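Local coordinates for putative HpcE protein (Mycolicibacterium smegmatis, PDB 6V77), which belongs to the FAH clan, its exact role unassigned, and binds a zinc ion through acidic side chains, at residues M1-I4 with R9-L12; A22-Q27 with A50-P55; E26-P31 with W40-E45; N220-L225 with V229-G234. All coordinates share one frame; numbering follows the deposited sequence.

Contact 1: M1-I4 with R9-L12; sequences MRLI and RIHL. With EDO (1,2-ethanediol), chain M; SO4 (sulfate ion), chain P.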
loop_
_atom_site.group_PDB
_atom_site.type_symbol
_atom_site.label_atom_id
_atom_site.label_comp_id
_atom_site.label_asym_id
_atom_site.label_seq_id
_atom_site.Cartn_x
_atom_site.Cartn_y
_atom_site.Cartn_z
ATOM N N MET B 1 -27.309 5.123 -4.574
ATOM C CA MET B 1 -27.130 4.866 -3.155
ATOM C C MET B 1 -25.930 5.692 -2.670
ATOM O O MET B 1 -24.992 5.927 -3.432
ATOM C CB MET B 1 -26.914 3.370 -2.906
ATOM C CG MET B 1 -26.241 3.033 -1.611
ATOM S SD MET B 1 -25.919 1.257 -1.471
ATOM C CE MET B 1 -27.584 0.649 -1.442
ATOM N N ARG B 2 -25.968 6.135 -1.412
ATOM C CA ARG B 2 -24.862 6.867 -0.803
ATOM C C ARG B 2 -24.552 6.265 0.553
ATOM O O ARG B 2 -25.463 5.945 1.318
ATOM C CB ARG B 2 -25.190 8.369 -0.660
ATOM C CG ARG B 2 -25.278 9.084 -1.979
ATOM C CD ARG B 2 -25.685 10.565 -1.845
ATOM N NE ARG B 2 -25.654 11.176 -3.165
ATOM C CZ ARG B 2 -24.813 12.135 -3.532
ATOM N NH1 ARG B 2 -23.940 12.641 -2.661
ATOM N NH2 ARG B 2 -24.844 12.579 -4.768
ATOM N N LEU B 3 -23.261 6.147 0.859
ATOM C CA LEU B 3 -22.775 5.595 2.116
ATOM C C LEU B 3 -21.898 6.632 2.808
ATOM O O LEU B 3 -21.240 7.447 2.149
ATOM C CB LEU B 3 -21.945 4.311 1.902
ATOM C CG LEU B 3 -22.623 3.162 1.140
ATOM C CD1 LEU B 3 -21.688 1.967 1.080
ATOM C CD2 LEU B 3 -23.896 2.810 1.839
ATOM N N ILE B 4 -21.884 6.588 4.139
ATOM C CA ILE B 4 -21.051 7.489 4.930
ATOM C C ILE B 4 -20.553 6.724 6.152
ATOM O O ILE B 4 -21.300 5.966 6.782
ATOM C CB ILE B 4 -21.807 8.779 5.314
ATOM C CG1 ILE B 4 -20.865 9.811 5.971
ATOM C CG2 ILE B 4 -23.024 8.488 6.182
ATOM C CD1 ILE B 4 -21.553 11.168 6.222
ATOM N N ARG B 9 -18.365 3.431 11.772
ATOM C CA ARG B 9 -19.479 2.542 11.440
ATOM C C ARG B 9 -20.114 2.976 10.127
ATOM O O ARG B 9 -20.462 4.155 9.963
ATOM C CB ARG B 9 -20.541 2.572 12.538
ATOM C CG ARG B 9 -20.034 2.133 13.894
ATOM C CD ARG B 9 -21.161 2.136 14.900
ATOM N NE ARG B 9 -22.189 1.162 14.551
ATOM C CZ ARG B 9 -22.136 -0.118 14.907
ATOM N NH1 ARG B 9 -23.109 -0.956 14.557
ATOM N NH2 ARG B 9 -21.102 -0.563 15.607
ATOM N N ILE B 10 -20.294 2.039 9.207
ATOM C CA ILE B 10 -20.794 2.423 7.889
ATOM C C ILE B 10 -22.303 2.609 7.951
ATOM O O ILE B 10 -23.027 1.818 8.573
ATOM C CB ILE B 10 -20.358 1.406 6.813
ATOM C CG1 ILE B 10 -20.633 1.962 5.410
ATOM C CG2 ILE B 10 -21.031 0.030 7.010
ATOM C CD1 ILE B 10 -19.826 3.243 5.043
ATOM N N HIS B 11 -22.777 3.693 7.339
ATOM C CA HIS B 11 -24.186 4.041 7.315
ATOM C C HIS B 11 -24.670 4.210 5.887
ATOM O O HIS B 11 -23.914 4.620 5.001
ATOM C CB HIS B 11 -24.460 5.366 8.050
ATOM C CG HIS B 11 -24.417 5.259 9.543
ATOM N ND1 HIS B 11 -23.278 4.914 10.233
ATOM C CD2 HIS B 11 -25.372 5.486 10.477
ATOM C CE1 HIS B 11 -23.535 4.914 11.530
ATOM N NE2 HIS B 11 -24.800 5.256 11.704
ATOM N N LEU B 12 -25.956 3.932 5.694
ATOM C CA LEU B 12 -26.646 4.189 4.442
ATOM C C LEU B 12 -27.325 5.547 4.544
ATOM O O LEU B 12 -27.945 5.854 5.566
ATOM C CB LEU B 12 -27.666 3.070 4.177
ATOM C CG LEU B 12 -28.418 2.980 2.849
ATOM C CD1 LEU B 12 -27.472 2.855 1.671
ATOM C CD2 LEU B 12 -29.369 1.794 2.892
HETATM C C1 EDO M . -29.785 3.287 -5.771
HETATM O O1 EDO M . -28.457 2.791 -5.960
HETATM C C2 EDO M . -30.341 2.795 -4.442
HETATM O O2 EDO M . -30.393 3.894 -3.527
HETATM S S SO4 P . -21.998 -4.256 16.234
HETATM O O1 SO4 P . -23.230 -3.615 15.777
HETATM O O2 SO4 P . -21.176 -3.279 16.940
HETATM O O3 SO4 P . -21.247 -4.788 15.101
HETATM O O4 SO4 P . -22.342 -5.358 17.128
#
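The imidazole of H11 turns an edge toward I4, whose carbonyl O lies near the ring plane. At that edge ND1 donates to R9 O of its own strand at 2.9 Å; the acceptor sits in the ring plane, although ND1 stands well above the plane of the R9 carbonyl. This bond restrains the rotation of the ring. The R9 guanidinium also works through its edge, NH1 and NH2 gripping O1 and O2 of a sulfate, probably from the crystallisation liquor, whose sulfur lies in the guanidinium plane, while NE forms a salt bridge with D20. I4 and H11 make an antiparallel hydrogen-bonded pair, with I4 N to H11 O at 3.0 Å and H11 N to I4 O at 2.8 Å. L3 and L12, the adjoining non-hydrogen-bonded pair, put their side chains on the other face of the sheet. There L12 CG stands anti to its own backbone N (chi1 -172°), which, with chi2 near 59°, brings CD1 to 3.5 Å from M1 CG and 3.6 Å from L3 CD2; the M1 chain crosses that of L12 at about a right angle. I10 CD1 packs at 3.9 Å from L3 CB. The two segments belong to the beta hairpin of strands 2-6 and 9-14. Helix 40-49 covers M1 and L3, V18 of strand 17-20 touches I4 and H11, and strand 177-185 pairs with strand 2-6.

Contact 2: A22-Q27 with A50-P55; sequences AKASEQ and AALPAP
A24 meets L52 and P53 through a single methyl group. Its CB points at the loop and touches two carbons at the same range, L52 CD2 and P53 CD, both at 4.0 Å. The L52 side chain offers one branch, CD2, whereas the proline offers the CD corner of its ring. The packed side of this small patch is completed by W46 of helix 40-49, which touches A24, S25 and L52, and by V19 of strand 17-20, which touches A24 and P53. The outer side is looser. K23, E26 and Q27 are exposed, and the 50-55 loop, between helix 40-49 and strand 62-63, runs along the surface, where it meets a crystal neighbour. Helix 21-24 ends here in a Schellman motif, with E26 at positive phi as its C-prime residue: Q27 N reaches A22 O at 2.7 Å and E26 N reaches K23 O at 3.3 Å. S25 OG bonds to V21 O and F29 N, linking the end of the helix to the chain that follows. Between the segments the chemistry is wholly apolar, and with only 94 Å² buried it implies van der Waals contact alone, with nothing directional to fix the loop against the helix end.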
loop_
_atom_site.group_PDB
_atom_site.type_symbol
_atom_site.label_atom_id
_atom_site.label_comp_id
_atom_site.label_asym_id
_atom_site.label_seq_id
_atom_site.Cartn_x
_atom_site.Cartn_y
_atom_site.Cartn_z
ATOM N N ALA B 22 -25.071 -2.090 10.173
ATOM C CA ALA B 22 -24.954 -3.317 10.957
ATOM C C ALA B 22 -26.193 -3.539 11.812
ATOM O O ALA B 22 -26.707 -4.661 11.887
ATOM C CB ALA B 22 -23.698 -3.279 11.824
ATOM N N LYS B 23 -26.699 -2.477 12.457
ATOM C CA LYS B 23 -27.933 -2.611 13.226
ATOM C C LYS B 23 -29.113 -2.939 12.320
ATOM O O LYS B 23 -29.934 -3.805 12.642
ATOM C CB LYS B 23 -28.215 -1.332 14.021
ATOM C CG LYS B 23 -27.162 -0.993 15.058
ATOM C CD LYS B 23 -27.574 0.212 15.899
ATOM C CE LYS B 23 -26.445 0.648 16.817
ATOM N NZ LYS B 23 -26.704 1.996 17.412
ATOM N N ALA B 24 -29.212 -2.255 11.176
ATOM C CA ALA B 24 -30.368 -2.436 10.308
ATOM C C ALA B 24 -30.415 -3.848 9.746
ATOM O O ALA B 24 -31.496 -4.432 9.609
ATOM C CB ALA B 24 -30.331 -1.415 9.170
ATOM N N SER B 25 -29.253 -4.401 9.410
ATOM C CA SER B 25 -29.142 -5.708 8.781
ATOM C C SER B 25 -28.989 -6.829 9.784
ATOM O O SER B 25 -28.683 -7.948 9.375
ATOM C CB SER B 25 -27.952 -5.742 7.816
ATOM O OG SER B 25 -26.721 -5.672 8.521
ATOM N N GLU B 26 -29.167 -6.549 11.077
ATOM C CA GLU B 26 -28.984 -7.541 12.137
ATOM C C GLU B 26 -27.607 -8.193 12.060
ATOM O O GLU B 26 -27.461 -9.416 12.176
ATOM C CB GLU B 26 -30.097 -8.591 12.099
ATOM C CG GLU B 26 -31.459 -8.037 12.484
ATOM C CD GLU B 26 -32.562 -9.073 12.385
ATOM O OE1 GLU B 26 -32.456 -9.981 11.532
ATOM O OE2 GLU B 26 -33.534 -8.979 13.163
ATOM N N GLN B 27 -26.585 -7.359 11.868
ATOM C CA GLN B 27 -25.164 -7.713 11.889
ATOM C C GLN B 27 -24.729 -8.488 10.652
ATOM O O GLN B 27 -23.604 -8.998 10.620
ATOM C CB GLN B 27 -24.786 -8.505 13.148
ATOM C CG GLN B 27 -25.386 -7.940 14.428
ATOM C CD GLN B 27 -24.978 -6.515 14.654
ATOM O OE1 GLN B 27 -23.832 -6.149 14.405
ATOM N NE2 GLN B 27 -25.915 -5.691 15.117
ATOM N N ALA B 50 -34.662 -4.216 1.896
ATOM C CA ALA B 50 -34.636 -4.153 3.347
ATOM C C ALA B 50 -35.694 -3.196 3.889
ATOM O O ALA B 50 -36.018 -2.173 3.278
ATOM C CB ALA B 50 -33.250 -3.715 3.835
ATOM N N ALA B 51 -36.228 -3.545 5.054
ATOM C CA ALA B 51 -37.096 -2.660 5.828
ATOM C C ALA B 51 -36.216 -1.878 6.801
ATOM O O ALA B 51 -35.760 -2.425 7.812
ATOM C CB ALA B 51 -38.159 -3.461 6.572
ATOM N N LEU B 52 -35.976 -0.623 6.502
ATOM C CA LEU B 52 -35.015 0.115 7.314
ATOM C C LEU B 52 -35.713 0.865 8.446
ATOM O O LEU B 52 -36.882 1.218 8.336
ATOM C CB LEU B 52 -34.242 1.112 6.449
ATOM C CG LEU B 52 -33.419 0.511 5.306
ATOM C CD1 LEU B 52 -32.790 1.621 4.489
ATOM C CD2 LEU B 52 -32.362 -0.452 5.837
ATOM N N PRO B 53 -35.027 1.135 9.546
ATOM C CA PRO B 53 -35.633 1.980 10.579
ATOM C C PRO B 53 -35.696 3.434 10.126
ATOM O O PRO B 53 -35.216 3.770 9.037
ATOM C CB PRO B 53 -34.689 1.791 11.771
ATOM C CG PRO B 53 -33.370 1.570 11.142
ATOM C CD PRO B 53 -33.657 0.739 9.899
ATOM N N ALA B 54 -36.287 4.299 10.946
ATOM C CA ALA B 54 -36.353 5.711 10.613
ATOM C C ALA B 54 -34.935 6.277 10.513
ATOM O O ALA B 54 -34.037 5.838 11.232
ATOM C CB ALA B 54 -37.153 6.472 11.665
ATOM N N PRO B 55 -34.705 7.233 9.616
ATOM C CA PRO B 55 -33.369 7.831 9.509
ATOM C C PRO B 55 -33.016 8.581 10.779
ATOM O O PRO B 55 -33.879 9.165 11.440
ATOM C CB PRO B 55 -33.494 8.800 8.325
ATOM C CG PRO B 55 -34.813 8.534 7.700
ATOM C CD PRO B 55 -35.678 7.861 8.709
#

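Contact 3: E26-P31 with W40-E45; sequences EQRFGP and WDAFQE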
loop_
_atom_site.group_PDB
_atom_site.type_symbol
_atom_site.label_atom_id
_atom_site.label_comp_id
_atom_site.label_asym_id
_atom_site.label_seq_id
_atom_site.Cartn_x
_atom_site.Cartn_y
_atom_site.Cartn_z
ATOM N N GLU B 26 -29.167 -6.549 11.077
ATOM C CA GLU B 26 -28.984 -7.541 12.137
ATOM C C GLU B 26 -27.607 -8.193 12.060
ATOM O O GLU B 26 -27.461 -9.416 12.176
ATOM C CB GLU B 26 -30.097 -8.591 12.099
ATOM C CG GLU B 26 -31.459 -8.037 12.484
ATOM C CD GLU B 26 -32.562 -9.073 12.385
ATOM O OE1 GLU B 26 -32.456 -9.981 11.532
ATOM O OE2 GLU B 26 -33.534 -8.979 13.163
ATOM N N GLN B 27 -26.585 -7.359 11.868
ATOM C CA GLN B 27 -25.164 -7.713 11.889
ATOM C C GLN B 27 -24.729 -8.488 10.652
ATOM O O GLN B 27 -23.604 -8.998 10.620
ATOM C CB GLN B 27 -24.786 -8.505 13.148
ATOM C CG GLN B 27 -25.386 -7.940 14.428
ATOM C CD GLN B 27 -24.978 -6.515 14.654
ATOM O OE1 GLN B 27 -23.832 -6.149 14.405
ATOM N NE2 GLN B 27 -25.915 -5.691 15.117
ATOM N N ARG B 28 -25.574 -8.577 9.623
ATOM C CA ARG B 28 -25.194 -9.317 8.425
ATOM C C ARG B 28 -24.158 -8.569 7.591
ATOM O O ARG B 28 -23.323 -9.210 6.943
ATOM C CB ARG B 28 -26.430 -9.622 7.588
ATOM C CG ARG B 28 -26.161 -10.539 6.442
ATOM C CD ARG B 28 -27.448 -10.951 5.750
ATOM N NE ARG B 28 -27.168 -11.369 4.382
ATOM C CZ ARG B 28 -28.054 -11.324 3.395
ATOM N NH1 ARG B 28 -29.286 -10.887 3.623
ATOM N NH2 ARG B 28 -27.700 -11.712 2.179
ATOM N N PHE B 29 -24.196 -7.227 7.599
ATOM C CA PHE B 29 -23.256 -6.359 6.890
ATOM C C PHE B 29 -22.743 -5.258 7.816
ATOM O O PHE B 29 -23.522 -4.626 8.534
ATOM C CB PHE B 29 -23.916 -5.712 5.655
ATOM C CG PHE B 29 -24.482 -6.711 4.699
ATOM C CD1 PHE B 29 -23.642 -7.467 3.905
ATOM C CD2 PHE B 29 -25.846 -6.934 4.630
ATOM C CE1 PHE B 29 -24.144 -8.411 3.041
ATOM C CE2 PHE B 29 -26.353 -7.870 3.770
ATOM C CZ PHE B 29 -25.504 -8.621 2.975
ATOM N N GLY B 30 -21.438 -5.000 7.772
ATOM C CA GLY B 30 -20.858 -3.964 8.593
ATOM C C GLY B 30 -20.549 -4.469 9.987
ATOM O O GLY B 30 -20.655 -5.669 10.274
ATOM N N PRO B 31 -20.171 -3.559 10.900
ATOM C CA PRO B 31 -20.127 -2.099 10.711
ATOM C C PRO B 31 -18.878 -1.571 9.965
ATOM O O PRO B 31 -18.870 -0.410 9.551
ATOM C CB PRO B 31 -20.154 -1.573 12.153
ATOM C CG PRO B 31 -19.483 -2.682 12.940
ATOM C CD PRO B 31 -20.003 -3.936 12.315
ATOM N N TRP B 40 -20.173 -6.885 -1.617
ATOM C CA TRP B 40 -20.888 -5.759 -2.232
ATOM C C TRP B 40 -22.214 -6.186 -2.853
ATOM O O TRP B 40 -23.254 -5.571 -2.600
ATOM C CB TRP B 40 -20.000 -5.094 -3.287
ATOM C CG TRP B 40 -20.587 -3.824 -3.883
ATOM C CD1 TRP B 40 -20.917 -3.603 -5.189
ATOM C CD2 TRP B 40 -20.897 -2.608 -3.182
ATOM N NE1 TRP B 40 -21.418 -2.324 -5.344
ATOM C CE2 TRP B 40 -21.409 -1.697 -4.126
ATOM C CE3 TRP B 40 -20.777 -2.204 -1.851
ATOM C CZ2 TRP B 40 -21.817 -0.394 -3.774
ATOM C CZ3 TRP B 40 -21.171 -0.912 -1.507
ATOM C CH2 TRP B 40 -21.692 -0.036 -2.466
ATOM N N ASP B 41 -22.202 -7.242 -3.680
ATOM C CA ASP B 41 -23.437 -7.610 -4.367
ATOM C C ASP B 41 -24.498 -8.058 -3.376
ATOM O O ASP B 41 -25.669 -7.671 -3.489
ATOM C CB ASP B 41 -23.176 -8.703 -5.401
ATOM C CG ASP B 41 -22.410 -8.197 -6.598
ATOM O OD1 ASP B 41 -22.263 -6.966 -6.735
ATOM O OD2 ASP B 41 -21.955 -9.030 -7.406
ATOM N N ALA B 42 -24.109 -8.894 -2.409
ATOM C CA ALA B 42 -25.049 -9.310 -1.374
ATOM C C ALA B 42 -25.568 -8.106 -0.598
ATOM O O ALA B 42 -26.764 -8.026 -0.287
ATOM C CB ALA B 42 -24.381 -10.317 -0.434
ATOM N N PHE B 43 -24.689 -7.146 -0.297
ATOM C CA PHE B 43 -25.133 -5.968 0.442
ATOM C C PHE B 43 -26.170 -5.182 -0.356
ATOM O O PHE B 43 -27.220 -4.795 0.176
ATOM C CB PHE B 43 -23.947 -5.080 0.819
ATOM C CG PHE B 43 -24.364 -3.660 1.181
ATOM C CD1 PHE B 43 -25.092 -3.413 2.343
ATOM C CD2 PHE B 43 -24.077 -2.610 0.338
ATOM C CE1 PHE B 43 -25.498 -2.124 2.682
ATOM C CE2 PHE B 43 -24.488 -1.308 0.661
ATOM C CZ PHE B 43 -25.206 -1.077 1.837
ATOM N N GLN B 44 -25.892 -4.938 -1.639
ATOM C CA GLN B 44 -26.815 -4.163 -2.462
ATOM C C GLN B 44 -28.149 -4.879 -2.628
ATOM O O GLN B 44 -29.207 -4.238 -2.630
ATOM C CB GLN B 44 -26.188 -3.872 -3.819
ATOM C CG GLN B 44 -25.015 -2.905 -3.726
ATOM C CD GLN B 44 -24.953 -1.968 -4.903
ATOM O OE1 GLN B 44 -24.741 -2.394 -6.042
ATOM N NE2 GLN B 44 -25.146 -0.674 -4.641
ATOM N N GLU B 45 -28.119 -6.203 -2.770
ATOM C CA GLU B 45 -29.370 -6.943 -2.856
ATOM C C GLU B 45 -30.168 -6.819 -1.566
ATOM O O GLU B 45 -31.388 -6.619 -1.605
ATOM C CB GLU B 45 -29.101 -8.410 -3.193
ATOM C CG GLU B 45 -30.363 -9.275 -3.262
ATOM C CD GLU B 45 -31.401 -8.766 -4.264
ATOM O OE1 GLU B 45 -31.030 -8.071 -5.237
ATOM O OE2 GLU B 45 -32.602 -9.070 -4.076
HETATM O O HOH W 1 -28.355 -10.310 0.004
#
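The backbone of 26-31 is extended at F29 and passes beside helix 40-45, the F29 and F43 CA atoms lying 6.7 Å apart. The F29 ring lies against the helix with one face turned to F43, whose CA stands 3.8 Å from the F29 ring centroid, 17° off the normal, in a CH-pi contact. Over the same face comes the edge of the F43 ring, making a T-shaped pair with planes at 72° and centroids 5.8 Å apart. The F43 ring reaches this position because its CG is anti to the backbone N (chi1 162°). Farther along, F29 CZ packs at 4.0 Å from A42 CB and approaches A42 O obliquely. R28 CG lies over the opposite face of F29, toward its rim, and F29 CZ lies over the rim of one guanidinium face. A water joins the two segments, donating to A42 O at 2.8 Å and accepting a weak bond from R28 NH2. After F29 the chain turns through G30, whose N bonds to D35 OD2, into the cis peptide before P31. F29 and F43 touch V21 of helix 21-24 and L36 of helix 33-38, and the W46 ring of helix 40-49 meets the F29 ring.

Contact 4: N220-L225 with V229-G234; sequences NLIAYL and VELYPG
L225 and V229 supply the one hydrogen bond between the segments: V229 N donates to L225 O at 3.0 Å, almost straight at 177° and approaching nearly along the C=O axis. The same carbonyl oxygen is approached by carbon, V229 CG2 lying 3.2 Å from L225 O, a close contact made by the methyl that chi1 of -62° places between the V229 backbone N and carbonyl carbon. S226, the residue after L225, turns its OG back to the carbonyls of I222 and A223. The V229 N to L225 O bond spans the exit from helix 218-226, after which the chain runs extended through 229-233; G234 then turns at positive phi toward strand 236-238, a strand parallel to 72-76 in the large mixed sheet of the FAH-type domain. The zinc ion, held by E121, E123 and D152, is about 13 Å from the side chain of L225. Apolar contacts join the same residues. L231 points at the helix, and its CD1 meets I222 CG2 at 4.0 Å, the two chains crossing at about a right angle. Its other methyl, CD2, rests 4.3 Å from L225 CB, and V229 CG2 lies 4.3 Å from that same L225 CB. F73 of strand 72-76 touches L225, V229 and L231; I237 packs on I222 and L225, and M128 on I222 and L231. The second subunit also reaches the contact: E230 N bonds to S102 OG of that subunit, L169 of that subunit packs on L225, and its S102 also touches V229.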
loop_
_atom_site.group_PDB
_atom_site.type_symbol
_atom_site.label_atom_id
_atom_site.label_comp_id
_atom_site.label_asym_id
_atom_site.label_seq_id
_atom_site.Cartn_x
_atom_site.Cartn_y
_atom_site.Cartn_z
ATOM N N ASN B 220 -10.124 2.703 -18.124
ATOM C CA ASN B 220 -8.790 2.366 -18.599
ATOM C C ASN B 220 -7.842 2.132 -17.432
ATOM O O ASN B 220 -7.019 1.212 -17.470
ATOM C CB ASN B 220 -8.272 3.483 -19.506
ATOM C CG ASN B 220 -6.892 3.194 -20.048
ATOM O OD1 ASN B 220 -5.891 3.546 -19.435
ATOM N ND2 ASN B 220 -6.832 2.523 -21.193
ATOM N N LEU B 221 -7.935 2.964 -16.392
ATOM C CA LEU B 221 -7.125 2.756 -15.195
ATOM C C LEU B 221 -7.355 1.369 -14.597
ATOM O O LEU B 221 -6.404 0.664 -14.252
ATOM C CB LEU B 221 -7.448 3.826 -14.156
ATOM C CG LEU B 221 -7.033 5.261 -14.490
ATOM C CD1 LEU B 221 -7.551 6.193 -13.390
ATOM C CD2 LEU B 221 -5.497 5.382 -14.653
ATOM N N ILE B 222 -8.620 0.982 -14.433
ATOM C CA ILE B 222 -8.932 -0.313 -13.824
ATOM C C ILE B 222 -8.372 -1.445 -14.673
ATOM O O ILE B 222 -7.711 -2.360 -14.162
ATOM C CB ILE B 222 -10.448 -0.438 -13.613
ATOM C CG1 ILE B 222 -10.880 0.494 -12.462
ATOM C CG2 ILE B 222 -10.851 -1.896 -13.395
ATOM C CD1 ILE B 222 -12.399 0.744 -12.429
ATOM N N ALA B 223 -8.618 -1.395 -15.986
ATOM C CA ALA B 223 -8.080 -2.407 -16.893
ATOM C C ALA B 223 -6.559 -2.470 -16.809
ATOM O O ALA B 223 -5.972 -3.552 -16.655
ATOM C CB ALA B 223 -8.527 -2.109 -18.327
ATOM N N TYR B 224 -5.908 -1.311 -16.903
ATOM C CA TYR B 224 -4.448 -1.246 -16.898
ATOM C C TYR B 224 -3.868 -1.806 -15.607
ATOM O O TYR B 224 -3.000 -2.688 -15.639
ATOM C CB TYR B 224 -4.004 0.206 -17.114
ATOM C CG TYR B 224 -2.502 0.368 -17.131
ATOM C CD1 TYR B 224 -1.770 0.028 -18.258
ATOM C CD2 TYR B 224 -1.822 0.851 -16.019
ATOM C CE1 TYR B 224 -0.386 0.157 -18.273
ATOM C CE2 TYR B 224 -0.428 0.994 -16.025
ATOM C CZ TYR B 224 0.273 0.634 -17.160
ATOM O OH TYR B 224 1.638 0.759 -17.213
ATOM N N LEU B 225 -4.334 -1.307 -14.456
ATOM C CA LEU B 225 -3.846 -1.810 -13.177
ATOM C C LEU B 225 -4.005 -3.327 -13.085
ATOM O O LEU B 225 -3.079 -4.034 -12.678
ATOM C CB LEU B 225 -4.586 -1.138 -12.027
ATOM C CG LEU B 225 -4.210 0.327 -11.799
ATOM C CD1 LEU B 225 -5.161 0.941 -10.802
ATOM C CD2 LEU B 225 -2.759 0.440 -11.336
ATOM N N VAL B 229 -1.638 -6.251 -11.328
ATOM C CA VAL B 229 -2.013 -6.589 -9.956
ATOM C C VAL B 229 -3.398 -7.240 -9.944
ATOM O O VAL B 229 -4.164 -7.152 -10.904
ATOM C CB VAL B 229 -2.019 -5.351 -9.036
ATOM C CG1 VAL B 229 -0.611 -4.746 -8.963
ATOM C CG2 VAL B 229 -3.047 -4.302 -9.528
ATOM N N GLU B 230 -3.723 -7.890 -8.826
ATOM C CA GLU B 230 -5.111 -8.266 -8.550
ATOM C C GLU B 230 -5.759 -7.133 -7.763
ATOM O O GLU B 230 -5.365 -6.864 -6.628
ATOM C CB GLU B 230 -5.197 -9.573 -7.765
ATOM C CG GLU B 230 -6.663 -10.014 -7.487
ATOM C CD GLU B 230 -6.739 -11.242 -6.590
ATOM O OE1 GLU B 230 -5.685 -11.825 -6.262
ATOM O OE2 GLU B 230 -7.863 -11.619 -6.197
ATOM N N LEU B 231 -6.747 -6.466 -8.360
ATOM C CA LEU B 231 -7.540 -5.509 -7.586
ATOM C C LEU B 231 -8.427 -6.258 -6.594
ATOM O O LEU B 231 -8.875 -7.383 -6.853
ATOM C CB LEU B 231 -8.395 -4.647 -8.510
ATOM C CG LEU B 231 -7.605 -3.779 -9.489
ATOM C CD1 LEU B 231 -8.545 -2.935 -10.317
ATOM C CD2 LEU B 231 -6.674 -2.847 -8.709
ATOM N N TYR B 232 -8.647 -5.649 -5.425
ATOM C CA TYR B 232 -9.522 -6.235 -4.423
ATOM C C TYR B 232 -10.745 -5.358 -4.207
ATOM O O TYR B 232 -10.668 -4.140 -4.362
ATOM C CB TYR B 232 -8.842 -6.392 -3.058
ATOM C CG TYR B 232 -7.650 -7.287 -3.053
ATOM C CD1 TYR B 232 -7.793 -8.629 -3.294
ATOM C CD2 TYR B 232 -6.373 -6.777 -2.786
ATOM C CE1 TYR B 232 -6.700 -9.483 -3.272
ATOM C CE2 TYR B 232 -5.265 -7.627 -2.758
ATOM C CZ TYR B 232 -5.450 -8.980 -3.012
ATOM O OH TYR B 232 -4.386 -9.862 -3.009
ATOM N N PRO B 233 -11.876 -5.947 -3.815
ATOM C CA PRO B 233 -12.994 -5.132 -3.328
ATOM C C PRO B 233 -12.508 -4.230 -2.203
ATOM O O PRO B 233 -11.719 -4.647 -1.349
ATOM C CB PRO B 233 -13.999 -6.169 -2.824
ATOM C CG PRO B 233 -13.627 -7.448 -3.568
ATOM C CD PRO B 233 -12.139 -7.396 -3.715
ATOM N N GLY B 234 -12.962 -2.977 -2.222
ATOM C CA GLY B 234 -12.551 -2.014 -1.222
ATOM C C GLY B 234 -11.255 -1.275 -1.516
ATOM O O GLY B 234 -10.937 -0.314 -0.795
#

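From the N terminus, contact 1 closes the first hairpin before the others begin. Contacts 2 and 3 both set out from the end of helix 21-24, sharing E26 and Q27: contact 3 closes the shorter loop, round helix 33-38, back onto helix 40-49, and contact 2 the longer one, reaching the loop beyond that helix, so contact 3 nests within contact 2. All three touch one another: I10 N probably bonds to P31 O, M1 SD packs on F43, and L12 meets L52. Together they tie the hairpin to the N-terminal helices. Contact 4 comes much later and closes a short helix-to-strand connection in the FAH-type domain, its nearest atoms about 6 Å from those of contact 3, without touching.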